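Side-chain contacts in 6-phosphofructokinase isozyme 2 (Escherichia coli, PDB 3UMO), which catalyses the ATP-dependent phosphorylation of D-fructose 6-phosphate to fructose 1,6-bisphosphate, the first committing step of glycolysis: residues G66-L69 and V70-A74; D116-R119 and Q120-Q124; E127-S130 and G131-L134; K145-K148 and L149-I153. All coordinates share one frame; numbering follows the deposited sequence.

Contact 1: G66-L69 and V70-A74; sequences GEHL and VSLLA
The imidazole of H68 carries L72 over one of its faces, with CG of the leucine 4.1 Å above the ring plane and displaced toward the rim. The nearest approach of the two side chains is H68 CD2 to L72 CD1, 4.0 Å, while CD2 of the leucine comes to 4.2 Å from H68 NE2. H68 reaches its neighbour because its CG lies anti to the backbone N (chi1 -162°), which swings the ring along the helix toward the next turn. L72 has the other setting, CG beside its own N at chi1 -74°, and its CG also rests 3.3 Å from H68 O. A branched, apolar leucine suits this place, since it meets the imidazole, P37 and F35, whose ring in turn meets that of H68 at about 90°. A serine in place of L72 would probably leave one face of the H68 ring without its apolar neighbour and open a gap toward strand 34-38. One residue on in each turn, L69 and L73 face the interior, their CD1 atoms in loose apolar contact at 4.4 Å, and both lie against F59, P37 and I42. The main chain beneath is regular: L72 N donates to H68 O at 2.9 Å. Both side-chain pairs are i to i+4 pairs of an amphipathic alpha-helix, the crossover helix 63-75 of the beta-alpha-beta unit joining strands 55-61 and 80-84 of the ribokinase-type fold, and L72 and L73 back the substrate-binding residues L13 and I42 respectively.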
ATOM      1  N   GLY A  66     -12.609 -23.057 -19.845  1.00 25.26           N
ATOM      2  CA  GLY A  66     -11.904 -23.377 -21.072  1.00 25.68           C
ATOM      3  C   GLY A  66     -12.762 -23.116 -22.298  1.00 24.98           C
ATOM      4  O   GLY A  66     -12.266 -22.622 -23.319  1.00 25.59           O
ATOM      5  N   GLU A  67     -14.051 -23.436 -22.206  1.00 26.55           N
ATOM      6  CA  GLU A  67     -14.970 -23.184 -23.311  1.00 27.52           C
ATOM      7  C   GLU A  67     -15.039 -21.689 -23.610  1.00 27.39           C
ATOM      8  O   GLU A  67     -15.072 -21.275 -24.771  1.00 29.43           O
ATOM      9  CB  GLU A  67     -16.379 -23.702 -22.994  1.00 36.42           C
ATOM     10  CG  GLU A  67     -16.527 -25.211 -22.980  1.00 44.66           C
ATOM     11  CD  GLU A  67     -17.964 -25.643 -22.732  1.00 57.25           C
ATOM     12  OE1 GLU A  67     -18.196 -26.426 -21.787  1.00 65.91           O
ATOM     13  OE2 GLU A  67     -18.859 -25.198 -23.483  1.00 59.27           O
ATOM     14  N   HIS A  68     -15.061 -20.884 -22.554  1.00 29.43           N
ATOM     15  CA  HIS A  68     -15.167 -19.442 -22.717  1.00 30.34           C
ATOM     16  C   HIS A  68     -13.887 -18.881 -23.314  1.00 25.89           C
ATOM     17  O   HIS A  68     -13.927 -17.980 -24.150  1.00 27.99           O
ATOM     18  CB  HIS A  68     -15.488 -18.754 -21.389  1.00 27.72           C
ATOM     19  CG  HIS A  68     -16.026 -17.367 -21.552  1.00 28.95           C
ATOM     20  ND1 HIS A  68     -17.096 -17.081 -22.369  1.00 41.40           N
ATOM     21  CD2 HIS A  68     -15.633 -16.187 -21.016  1.00 32.30           C
ATOM     22  CE1 HIS A  68     -17.347 -15.785 -22.325  1.00 43.89           C
ATOM     23  NE2 HIS A  68     -16.472 -15.219 -21.512  1.00 37.93           N
ATOM     24  N   LEU A  69     -12.750 -19.414 -22.870  1.00 25.99           N
ATOM     25  CA  LEU A  69     -11.455 -19.042 -23.433  1.00 22.55           C
ATOM     26  C   LEU A  69     -11.433 -19.274 -24.947  1.00 28.60           C
ATOM     27  O   LEU A  69     -11.022 -18.399 -25.721  1.00 25.86           O
ATOM     28  CB  LEU A  69     -10.334 -19.847 -22.759  1.00 23.16           C
ATOM     29  CG  LEU A  69      -8.921 -19.698 -23.335  1.00 23.40           C
ATOM     30  CD1 LEU A  69      -8.464 -18.255 -23.240  1.00 25.13           C
ATOM     31  CD2 LEU A  69      -7.937 -20.611 -22.612  1.00 26.90           C
ATOM     32  N   VAL A  70     -11.890 -20.453 -25.360  1.00 27.30           N
ATOM     33  CA  VAL A  70     -11.954 -20.808 -26.773  1.00 24.78           C
ATOM     34  C   VAL A  70     -12.889 -19.870 -27.531  1.00 26.56           C
ATOM     35  O   VAL A  70     -12.587 -19.436 -28.648  1.00 29.72           O
ATOM     36  CB  VAL A  70     -12.411 -22.269 -26.948  1.00 24.38           C
ATOM     37  CG1 VAL A  70     -12.689 -22.586 -28.414  1.00 30.55           C
ATOM     38  CG2 VAL A  70     -11.346 -23.213 -26.390  1.00 21.75           C
ATOM     39  N   SER A  71     -14.016 -19.548 -26.909  1.00 27.12           N
ATOM     40  CA  SER A  71     -15.007 -18.669 -27.525  1.00 29.30           C
ATOM     41  C   SER A  71     -14.490 -17.243 -27.704  1.00 29.56           C
ATOM     42  O   SER A  71     -14.793 -16.583 -28.702  1.00 33.11           O
ATOM     43  CB  SER A  71     -16.295 -18.661 -26.700  1.00 37.33           C
ATOM     44  OG  SER A  71     -17.186 -17.658 -27.158  1.00 53.20           O
ATOM     45  N   LEU A  72     -13.724 -16.763 -26.727  1.00 27.02           N
ATOM     46  CA  LEU A  72     -13.158 -15.423 -26.798  1.00 28.61           C
ATOM     47  C   LEU A  72     -12.181 -15.317 -27.956  1.00 27.41           C
ATOM     48  O   LEU A  72     -12.149 -14.307 -28.657  1.00 29.79           O
ATOM     49  CB  LEU A  72     -12.460 -15.055 -25.488  1.00 28.41           C
ATOM     50  CG  LEU A  72     -13.387 -14.736 -24.315  1.00 33.39           C
ATOM     51  CD1 LEU A  72     -12.582 -14.510 -23.047  1.00 41.88           C
ATOM     52  CD2 LEU A  72     -14.255 -13.519 -24.629  1.00 36.64           C
ATOM     53  N   LEU A  73     -11.384 -16.366 -28.156  1.00 23.96           N
ATOM     54  CA  LEU A  73     -10.401 -16.370 -29.236  1.00 27.17           C
ATOM     55  C   LEU A  73     -11.084 -16.450 -30.597  1.00 27.70           C
ATOM     56  O   LEU A  73     -10.615 -15.853 -31.570  1.00 30.92           O
ATOM     57  CB  LEU A  73      -9.391 -17.507 -29.051  1.00 27.37           C
ATOM     58  CG  LEU A  73      -8.451 -17.267 -27.867  1.00 25.27           C
ATOM     59  CD1 LEU A  73      -7.639 -18.517 -27.537  1.00 25.32           C
ATOM     60  CD2 LEU A  73      -7.531 -16.090 -28.158  1.00 23.85           C
ATOM     61  N   ALA A  74     -12.193 -17.183 -30.658  1.00 28.16           N
ATOM     62  CA  ALA A  74     -12.973 -17.287 -31.885  1.00 34.00           C
ATOM     63  C   ALA A  74     -13.505 -15.909 -32.265  1.00 32.19           C
ATOM     64  O   ALA A  74     -13.476 -15.526 -33.434  1.00 35.23           O
ATOM     65  CB  ALA A  74     -14.122 -18.266 -31.708  1.00 34.21           C
TER

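Contact 2: D116-R119 and Q120-Q124; sequences DEFR and QLEEQ
Helix 115-125 of this PfkB-family kinase carries two i to i+4 side-chain pairs, D116 with Q120 and F118 with E122, on different sides of its axis. In the first, the amide NE2 of Q120 reaches back to D116 OD2 at 3.1 Å, a weak hydrogen bond because the N-H points well off the acceptor (124°). The amide and carboxylate planes are 41° apart, so the two groups meet askew. Q120 gets there with CG beside its backbone N and an extended chain beyond, which runs past the D116 carbonyl: its CG is 3.4 Å from D116 O. Glutamine fits because it spans one turn and can donate to an aspartate; a leucine here, having no amide, would probably leave D116 OD2 without its donor and that carboxylate freer to turn. In the second pair, E122 OE1 comes obliquely to the ring of F118, 3.6 Å from CE1, with ring and carboxylate planes 71° apart. The phenyl group, CG anti to N, is buried against L152 and K148 of helix 146-158, and the same OE1 makes a long, weak ion pair with K148 NZ. A carboxylate can therefore lie beside the buried ring while facing a lysine. On the inner side L121 packs on V83, I58 and P60, and E117 OE1 is held by the backbone N of K86. Main-chain bonds such as E122 N to F118 O, 2.8 Å, keep the helix regular; buried F118 and L121 against exposed D116, R119 and E123 make it amphipathic, as expected of a helix laid against the parallel sheet of the ribokinase-family alpha/beta core.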
ATOM      1  N   ASP A 116      -1.224 -38.142 -20.401  1.00 29.72           N
ATOM      2  CA  ASP A 116      -1.984 -38.378 -21.627  1.00 27.49           C
ATOM      3  C   ASP A 116      -2.249 -37.068 -22.362  1.00 28.44           C
ATOM      4  O   ASP A 116      -2.055 -36.971 -23.574  1.00 30.06           O
ATOM      5  CB  ASP A 116      -3.312 -39.067 -21.318  1.00 35.14           C
ATOM      6  CG  ASP A 116      -4.200 -39.194 -22.546  1.00 41.51           C
ATOM      7  OD1 ASP A 116      -3.678 -39.519 -23.635  1.00 48.31           O
ATOM      8  OD2 ASP A 116      -5.422 -38.970 -22.424  1.00 54.06           O
ATOM      9  N   GLU A 117      -2.693 -36.063 -21.615  1.00 27.93           N
ATOM     10  CA  GLU A 117      -2.991 -34.756 -22.181  1.00 27.43           C
ATOM     11  C   GLU A 117      -1.762 -34.104 -22.816  1.00 26.27           C
ATOM     12  O   GLU A 117      -1.858 -33.498 -23.884  1.00 27.27           O
ATOM     13  CB  GLU A 117      -3.612 -33.845 -21.115  1.00 31.26           C
ATOM     14  CG  GLU A 117      -5.060 -34.217 -20.777  1.00 32.29           C
ATOM     15  CD  GLU A 117      -5.488 -33.771 -19.389  1.00 27.05           C
ATOM     16  OE1 GLU A 117      -6.637 -34.082 -18.996  1.00 34.21           O
ATOM     17  OE2 GLU A 117      -4.683 -33.117 -18.689  1.00 31.44           O
ATOM     18  N   PHE A 118      -0.607 -34.239 -22.170  1.00 25.26           N
ATOM     19  CA  PHE A 118       0.615 -33.670 -22.722  1.00 24.26           C
ATOM     20  C   PHE A 118       1.003 -34.355 -24.034  1.00 25.46           C
ATOM     21  O   PHE A 118       1.429 -33.694 -24.982  1.00 25.39           O
ATOM     22  CB  PHE A 118       1.764 -33.743 -21.720  1.00 25.55           C
ATOM     23  CG  PHE A 118       3.015 -33.059 -22.193  1.00 29.51           C
ATOM     24  CD1 PHE A 118       4.002 -33.771 -22.858  1.00 30.52           C
ATOM     25  CD2 PHE A 118       3.199 -31.700 -21.987  1.00 33.79           C
ATOM     26  CE1 PHE A 118       5.153 -33.144 -23.303  1.00 31.84           C
ATOM     27  CE2 PHE A 118       4.354 -31.067 -22.429  1.00 34.16           C
ATOM     28  CZ  PHE A 118       5.331 -31.792 -23.086  1.00 34.79           C
ATOM     29  N   ARG A 119       0.857 -35.679 -24.086  1.00 26.67           N
ATOM     30  CA  ARG A 119       1.117 -36.422 -25.315  1.00 25.79           C
ATOM     31  C   ARG A 119       0.153 -36.002 -26.428  1.00 25.01           C
ATOM     32  O   ARG A 119       0.519 -35.995 -27.603  1.00 25.08           O
ATOM     33  CB  ARG A 119       1.044 -37.933 -25.075  1.00 26.54           C
ATOM     34  CG  ARG A 119       2.301 -38.518 -24.439  1.00 28.80           C
ATOM     35  CD  ARG A 119       2.206 -40.037 -24.312  1.00 32.01           C
ATOM     36  NE  ARG A 119       1.228 -40.422 -23.299  1.00 38.88           N
ATOM     37  CZ  ARG A 119       1.541 -40.780 -22.057  1.00 29.24           C
ATOM     38  NH1 ARG A 119       2.813 -40.834 -21.680  1.00 32.36           N
ATOM     39  NH2 ARG A 119       0.579 -41.110 -21.203  1.00 32.97           N
ATOM     40  N   GLN A 120      -1.077 -35.656 -26.055  1.00 26.56           N
ATOM     41  CA  GLN A 120      -2.043 -35.148 -27.028  1.00 29.62           C
ATOM     42  C   GLN A 120      -1.601 -33.810 -27.596  1.00 26.50           C
ATOM     43  O   GLN A 120      -1.786 -33.533 -28.786  1.00 29.83           O
ATOM     44  CB  GLN A 120      -3.424 -34.996 -26.395  1.00 25.38           C
ATOM     45  CG  GLN A 120      -4.146 -36.314 -26.172  1.00 29.28           C
ATOM     46  CD  GLN A 120      -5.520 -36.110 -25.586  1.00 36.49           C
ATOM     47  OE1 GLN A 120      -6.367 -35.444 -26.184  1.00 33.72           O
ATOM     48  NE2 GLN A 120      -5.749 -36.670 -24.403  1.00 35.49           N
ATOM     49  N   LEU A 121      -1.024 -32.979 -26.736  1.00 26.57           N
ATOM     50  CA  LEU A 121      -0.514 -31.680 -27.157  1.00 27.09           C
ATOM     51  C   LEU A 121       0.694 -31.878 -28.063  1.00 25.24           C
ATOM     52  O   LEU A 121       0.840 -31.202 -29.083  1.00 26.71           O
ATOM     53  CB  LEU A 121      -0.150 -30.830 -25.940  1.00 26.25           C
ATOM     54  CG  LEU A 121      -1.348 -30.236 -25.194  1.00 27.36           C
ATOM     55  CD1 LEU A 121      -0.969 -29.828 -23.780  1.00 27.75           C
ATOM     56  CD2 LEU A 121      -1.901 -29.037 -25.951  1.00 30.72           C
ATOM     57  N   GLU A 122       1.548 -32.822 -27.685  1.00 25.12           N
ATOM     58  CA  GLU A 122       2.712 -33.189 -28.483  1.00 26.75           C
ATOM     59  C   GLU A 122       2.281 -33.657 -29.877  1.00 28.43           C
ATOM     60  O   GLU A 122       2.909 -33.310 -30.879  1.00 27.61           O
ATOM     61  CB  GLU A 122       3.487 -34.296 -27.764  1.00 32.77           C
ATOM     62  CG  GLU A 122       4.974 -34.348 -28.051  1.00 53.39           C
ATOM     63  CD  GLU A 122       5.733 -35.112 -26.978  1.00 59.23           C
ATOM     64  OE1 GLU A 122       5.099 -35.530 -25.982  1.00 55.49           O
ATOM     65  OE2 GLU A 122       6.960 -35.291 -27.128  1.00 65.70           O
ATOM     66  N   GLU A 123       1.202 -34.434 -29.936  1.00 22.81           N
ATOM     67  CA  GLU A 123       0.663 -34.915 -31.209  1.00 28.38           C
ATOM     68  C   GLU A 123       0.243 -33.750 -32.108  1.00 30.24           C
ATOM     69  O   GLU A 123       0.494 -33.773 -33.317  1.00 31.29           O
ATOM     70  CB  GLU A 123      -0.516 -35.869 -30.975  1.00 35.06           C
ATOM     71  CG  GLU A 123      -1.064 -36.510 -32.235  1.00 38.74           C
ATOM     72  CD  GLU A 123      -2.128 -37.552 -31.943  1.00 43.88           C
ATOM     73  OE1 GLU A 123      -2.792 -37.450 -30.887  1.00 41.05           O
ATOM     74  OE2 GLU A 123      -2.294 -38.473 -32.767  1.00 50.57           O
ATOM     75  N   GLN A 124      -0.380 -32.736 -31.513  1.00 29.56           N
ATOM     76  CA  GLN A 124      -0.784 -31.543 -32.256  1.00 33.14           C
ATOM     77  C   GLN A 124       0.428 -30.829 -32.847  1.00 30.24           C
ATOM     78  O   GLN A 124       0.424 -30.430 -34.011  1.00 33.08           O
ATOM     79  CB  GLN A 124      -1.569 -30.575 -31.362  1.00 34.14           C
ATOM     80  CG  GLN A 124      -3.015 -30.990 -31.103  1.00 43.52           C
ATOM     81  CD  GLN A 124      -3.805 -31.206 -32.385  1.00 48.47           C
ATOM     82  OE1 GLN A 124      -4.413 -32.259 -32.581  1.00 59.39           O
ATOM     83  NE2 GLN A 124      -3.802 -30.208 -33.263  1.00 49.86           N
TER

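Contact 3: E127-S130 and G131-L134; sequences EIES and GAIL
I128 meets A132 and L134 across a type II beta turn, E129 to A132, that leads from the end of helix 115-125 into strand 133-137 of the parallel sheet. From CB, which points toward residues 131-134, the isoleucine divides. Its CG2 branch, anti to the backbone N, ends 3.5 Å from A132 CB. The other branch runs through CG1, beside the backbone N, and its CD1 stops 4.0 Å from L134 CD1, the two side chains crossing at about a right angle. A beta-branched residue thus serves two partners at once, one with each arm, and L134 carries the apolar surface on to Y5 and L7 of strand 4-7. I161 lies against both I128 and L134.

Alanine is small enough to sit within the turn: besides meeting the isoleucine, A132 CB touches E129 O at 3.4 Å. The distance from A132 CB to E129 CG is 3.9 Å. That glutamate has chi1 57°, with CG wedged between N and the carbonyl carbon, and its chain bends at chi2, so CG stays by A132 CB while OE1 hydrogen-bonds to Y5 OH. S130, at the exposed corner, has its OG 3.1 Å from G131 N, at an angle too poor for a hydrogen bond. G131 has phi 95°, the value expected at the third position of such a turn; a CB there would be jammed against S130 O, so glycine is the natural occupant. Beyond the corner, backbone bonds to G160 and R162 link G131 and A132 with the neighbouring strand region. The turn itself is closed by a weak hydrogen bond, A132 N to E129 O, at 3.3 Å.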
ATOM      1  N   GLU A 127       2.062 -32.300 -35.937  1.00 31.51           N
ATOM      2  CA  GLU A 127       1.287 -32.171 -37.168  1.00 41.70           C
ATOM      3  C   GLU A 127       1.651 -30.889 -37.908  1.00 36.23           C
ATOM      4  O   GLU A 127       1.232 -30.678 -39.046  1.00 38.78           O
ATOM      5  CB  GLU A 127      -0.214 -32.212 -36.876  1.00 40.45           C
ATOM      6  CG  GLU A 127      -0.708 -33.574 -36.422  1.00 54.58           C
ATOM      7  CD  GLU A 127      -2.175 -33.568 -36.046  1.00 68.50           C
ATOM      8  OE1 GLU A 127      -2.836 -32.525 -36.237  1.00 72.90           O
ATOM      9  OE2 GLU A 127      -2.666 -34.609 -35.556  1.00 73.92           O
ATOM     10  N   ILE A 128       2.428 -30.033 -37.253  1.00 30.95           N
ATOM     11  CA  ILE A 128       2.919 -28.810 -37.878  1.00 36.61           C
ATOM     12  C   ILE A 128       3.888 -29.189 -38.995  1.00 38.83           C
ATOM     13  O   ILE A 128       4.698 -30.108 -38.834  1.00 32.90           O
ATOM     14  CB  ILE A 128       3.610 -27.899 -36.839  1.00 30.74           C
ATOM     15  CG1 ILE A 128       2.582 -27.378 -35.832  1.00 29.81           C
ATOM     16  CG2 ILE A 128       4.317 -26.745 -37.509  1.00 28.39           C
ATOM     17  CD1 ILE A 128       3.201 -26.719 -34.611  1.00 27.23           C
ATOM     18  N   GLU A 129       3.787 -28.506 -40.132  1.00 33.34           N
ATOM     19  CA  GLU A 129       4.632 -28.820 -41.279  1.00 40.28           C
ATOM     20  C   GLU A 129       6.080 -28.392 -41.051  1.00 39.72           C
ATOM     21  O   GLU A 129       6.355 -27.511 -40.236  1.00 38.72           O
ATOM     22  CB  GLU A 129       4.084 -28.163 -42.550  1.00 41.15           C
ATOM     23  CG  GLU A 129       3.932 -26.655 -42.465  1.00 44.21           C
ATOM     24  CD  GLU A 129       2.560 -26.227 -41.974  1.00 52.09           C
ATOM     25  OE1 GLU A 129       2.136 -26.656 -40.879  1.00 41.37           O
ATOM     26  OE2 GLU A 129       1.897 -25.462 -42.701  1.00 67.37           O
ATOM     27  N   SER A 130       7.003 -29.021 -41.771  1.00 33.16           N
ATOM     28  CA  SER A 130       8.409 -28.633 -41.706  1.00 34.36           C
ATOM     29  C   SER A 130       8.581 -27.210 -42.220  1.00 38.54           C
ATOM     30  O   SER A 130       7.957 -26.820 -43.213  1.00 38.24           O
ATOM     31  CB  SER A 130       9.273 -29.600 -42.525  1.00 40.29           C
ATOM     32  OG  SER A 130      10.530 -29.025 -42.843  1.00 44.47           O
ATOM     33  N   GLY A 131       9.410 -26.428 -41.534  1.00 33.14           N
ATOM     34  CA  GLY A 131       9.686 -25.068 -41.954  1.00 35.96           C
ATOM     35  C   GLY A 131       8.814 -24.045 -41.252  1.00 28.46           C
ATOM     36  O   GLY A 131       9.146 -22.860 -41.210  1.00 35.06           O
ATOM     37  N   ALA A 132       7.690 -24.500 -40.708  1.00 30.24           N
ATOM     38  CA  ALA A 132       6.812 -23.617 -39.947  1.00 26.91           C
ATOM     39  C   ALA A 132       7.426 -23.250 -38.603  1.00 26.76           C
ATOM     40  O   ALA A 132       8.348 -23.911 -38.122  1.00 29.74           O
ATOM     41  CB  ALA A 132       5.447 -24.253 -39.749  1.00 27.47           C
ATOM     42  N   ILE A 133       6.892 -22.195 -37.999  1.00 25.43           N
ATOM     43  CA  ILE A 133       7.401 -21.684 -36.739  1.00 28.70           C
ATOM     44  C   ILE A 133       6.462 -22.022 -35.587  1.00 28.62           C
ATOM     45  O   ILE A 133       5.245 -21.867 -35.697  1.00 29.15           O
ATOM     46  CB  ILE A 133       7.617 -20.160 -36.827  1.00 26.06           C
ATOM     47  CG1 ILE A 133       8.716 -19.858 -37.852  1.00 30.51           C
ATOM     48  CG2 ILE A 133       7.985 -19.568 -35.472  1.00 22.61           C
ATOM     49  CD1 ILE A 133       8.842 -18.392 -38.191  1.00 31.89           C
ATOM     50  N   LEU A 134       7.041 -22.501 -34.489  1.00 25.33           N
ATOM     51  CA  LEU A 134       6.303 -22.765 -33.262  1.00 23.86           C
ATOM     52  C   LEU A 134       6.846 -21.913 -32.125  1.00 25.59           C
ATOM     53  O   LEU A 134       8.028 -21.995 -31.779  1.00 25.26           O
ATOM     54  CB  LEU A 134       6.403 -24.238 -32.871  1.00 20.58           C
ATOM     55  CG  LEU A 134       5.744 -24.544 -31.523  1.00 25.45           C
ATOM     56  CD1 LEU A 134       4.247 -24.307 -31.625  1.00 26.81           C
ATOM     57  CD2 LEU A 134       6.051 -25.977 -31.080  1.00 26.18           C
TER

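Contact 4: K145-K148 and L149-I153; sequences KLEK and LTQLI
K148 curls forward over Q151, three residues on, and lays its chain beside the amide oxygen: CD lies 3.3 Å and NZ 3.1 Å from Q151 OE1, the latter a hydrogen bond. The ammonium nitrogen is tilted 34° from the plane of the amide carbonyl. Bends at chi2, chi3 and chi4 bring NZ round to OE1; an extended chain would probably carry it away. A long, flexible cation suits the place, because only a chain of that length can bend so far and still present its nitrogen to the amide oxygen. Q151 in turn extends with CG beside its backbone N (chi1 -73°), and its CG passes 3.2 Å from E147 O.

These residues belong to the first turns of helix 146-158, the crossover of the beta-alpha-beta unit between strands 133-137 and 162-166. E147 and Q151 lie side by side, their carboxylate and amide planes 67° apart, on an exposed side where polar chains are at home. Elsewhere on the helix, L149 is buried against A171 of helix 169-175, and T150 turns its OG1 to A174 O, a hydrogen bond that fixes the hydroxyl. Near the start, L146 O accepts from T150 N at 3.1 Å and also, weakly, from L149 N. Further along, L152 N donates to K148 O at 3.0 Å.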
ATOM      1  N   LYS A 145       6.768 -32.959 -16.247  1.00 39.45           N
ATOM      2  CA  LYS A 145       8.189 -33.031 -15.931  1.00 39.67           C
ATOM      3  C   LYS A 145       8.997 -32.229 -16.942  1.00 36.74           C
ATOM      4  O   LYS A 145       8.670 -32.206 -18.130  1.00 34.81           O
ATOM      5  CB  LYS A 145       8.664 -34.485 -15.917  1.00 35.34           C
ATOM      6  CG  LYS A 145       8.178 -35.281 -14.723  1.00 45.05           C
ATOM      7  CD  LYS A 145       8.673 -36.718 -14.788  1.00 58.14           C
ATOM      8  CE  LYS A 145       8.539 -37.392 -13.438  1.00 63.81           C
ATOM      9  NZ  LYS A 145       7.208 -37.109 -12.839  1.00 68.28           N
ATOM     10  N   LEU A 146      10.052 -31.573 -16.467  1.00 48.80           N
ATOM     11  CA  LEU A 146      10.892 -30.742 -17.324  1.00 40.34           C
ATOM     12  C   LEU A 146      11.415 -31.524 -18.524  1.00 36.23           C
ATOM     13  O   LEU A 146      11.518 -30.983 -19.626  1.00 45.47           O
ATOM     14  CB  LEU A 146      12.059 -30.161 -16.528  1.00 41.75           C
ATOM     15  CG  LEU A 146      11.716 -29.190 -15.395  1.00 38.96           C
ATOM     16  CD1 LEU A 146      12.923 -29.005 -14.489  1.00 42.57           C
ATOM     17  CD2 LEU A 146      11.251 -27.853 -15.950  1.00 31.74           C
ATOM     18  N   GLU A 147      11.728 -32.799 -18.306  1.00 42.43           N
ATOM     19  CA  GLU A 147      12.223 -33.664 -19.373  1.00 46.93           C
ATOM     20  C   GLU A 147      11.232 -33.803 -20.528  1.00 44.45           C
ATOM     21  O   GLU A 147      11.640 -33.963 -21.679  1.00 42.46           O
ATOM     22  CB  GLU A 147      12.610 -35.045 -18.824  1.00 60.60           C
ATOM     23  CG  GLU A 147      11.524 -35.735 -18.012  1.00 70.00           C
ATOM     24  CD  GLU A 147      11.894 -37.159 -17.629  1.00 81.43           C
ATOM     25  OE1 GLU A 147      12.695 -37.787 -18.355  1.00 85.17           O
ATOM     26  OE2 GLU A 147      11.383 -37.652 -16.599  1.00 84.15           O
ATOM     27  N   LYS A 148       9.937 -33.731 -20.223  1.00 42.37           N
ATOM     28  CA  LYS A 148       8.900 -33.839 -21.252  1.00 41.66           C
ATOM     29  C   LYS A 148       8.861 -32.596 -22.143  1.00 36.19           C
ATOM     30  O   LYS A 148       8.535 -32.677 -23.331  1.00 36.76           O
ATOM     31  CB  LYS A 148       7.523 -34.083 -20.622  1.00 45.21           C
ATOM     32  CG  LYS A 148       7.412 -35.365 -19.815  1.00 52.08           C
ATOM     33  CD  LYS A 148       7.646 -36.605 -20.669  1.00 58.67           C
ATOM     34  CE  LYS A 148       6.522 -36.844 -21.668  1.00 65.71           C
ATOM     35  NZ  LYS A 148       6.784 -36.247 -23.010  1.00 70.18           N
ATOM     36  N   LEU A 149       9.179 -31.447 -21.563  1.00 32.63           N
ATOM     37  CA  LEU A 149       9.267 -30.218 -22.337  1.00 34.76           C
ATOM     38  C   LEU A 149      10.465 -30.292 -23.273  1.00 30.94           C
ATOM     39  O   LEU A 149      10.388 -29.886 -24.431  1.00 33.85           O
ATOM     40  CB  LEU A 149       9.391 -29.005 -21.416  1.00 37.88           C
ATOM     41  CG  LEU A 149       9.534 -27.653 -22.113  1.00 37.10           C
ATOM     42  CD1 LEU A 149       8.315 -27.359 -22.980  1.00 30.56           C
ATOM     43  CD2 LEU A 149       9.742 -26.549 -21.083  1.00 39.94           C
ATOM     44  N   THR A 150      11.572 -30.822 -22.761  1.00 34.58           N
ATOM     45  CA  THR A 150      12.762 -31.040 -23.572  1.00 32.12           C
ATOM     46  C   THR A 150      12.446 -31.995 -24.723  1.00 30.20           C
ATOM     47  O   THR A 150      12.812 -31.742 -25.872  1.00 36.54           O
ATOM     48  CB  THR A 150      13.919 -31.601 -22.720  1.00 35.52           C
ATOM     49  OG1 THR A 150      14.324 -30.621 -21.756  1.00 36.82           O
ATOM     50  CG2 THR A 150      15.108 -31.961 -23.591  1.00 39.90           C
ATOM     51  N   GLN A 151      11.747 -33.082 -24.409  1.00 34.35           N
ATOM     52  CA  GLN A 151      11.372 -34.077 -25.409  1.00 37.16           C
ATOM     53  C   GLN A 151      10.486 -33.495 -26.499  1.00 33.56           C
ATOM     54  O   GLN A 151      10.624 -33.851 -27.669  1.00 36.52           O
ATOM     55  CB  GLN A 151      10.669 -35.267 -24.750  1.00 48.26           C
ATOM     56  CG  GLN A 151      11.605 -36.175 -23.964  1.00 63.64           C
ATOM     57  CD  GLN A 151      10.863 -37.115 -23.034  1.00 74.63           C
ATOM     58  OE1 GLN A 151       9.670 -37.376 -23.212  1.00 75.50           O
ATOM     59  NE2 GLN A 151      11.565 -37.625 -22.026  1.00 77.00           N
ATOM     60  N   LEU A 152       9.579 -32.601 -26.119  1.00 31.69           N
ATOM     61  CA  LEU A 152       8.650 -32.030 -27.091  1.00 36.99           C
ATOM     62  C   LEU A 152       9.412 -31.173 -28.093  1.00 35.20           C
ATOM     63  O   LEU A 152       9.213 -31.280 -29.304  1.00 30.65           O
ATOM     64  CB  LEU A 152       7.562 -31.206 -26.396  1.00 38.13           C
ATOM     65  CG  LEU A 152       6.484 -30.595 -27.298  1.00 40.82           C
ATOM     66  CD1 LEU A 152       5.122 -30.666 -26.627  1.00 46.25           C
ATOM     67  CD2 LEU A 152       6.818 -29.153 -27.646  1.00 37.03           C
ATOM     68  N   ILE A 153      10.297 -30.332 -27.574  1.00 31.91           N
ATOM     69  CA  ILE A 153      11.072 -29.432 -28.414  1.00 33.91           C
ATOM     70  C   ILE A 153      12.038 -30.201 -29.309  1.00 31.40           C
ATOM     71  O   ILE A 153      12.186 -29.877 -30.490  1.00 34.58           O
ATOM     72  CB  ILE A 153      11.784 -28.364 -27.566  1.00 32.26           C
ATOM     73  CG1 ILE A 153      10.742 -27.407 -26.990  1.00 35.81           C
ATOM     74  CG2 ILE A 153      12.802 -27.603 -28.396  1.00 29.57           C
ATOM     75  CD1 ILE A 153      11.216 -26.652 -25.781  1.00 44.94           C
TER

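Overall arrangement
From the N terminus, contact 1 comes first, on crossover helix 63-75 between strands 55-61 and 80-84. It stands apart, its centre about 20 Å from that of contact 2 on helix 115-125. Contact 3 follows as the turn between that helix and strand 133-137, and contact 4 lies on helix 146-158, next after the strand. All four are local, closing no long loop; they run in series and neither nest nor cross. Contacts 2 and 4 touch directly, their two helices packed together. Contact 3 brings the chain from the first of these helices into the parallel sheet.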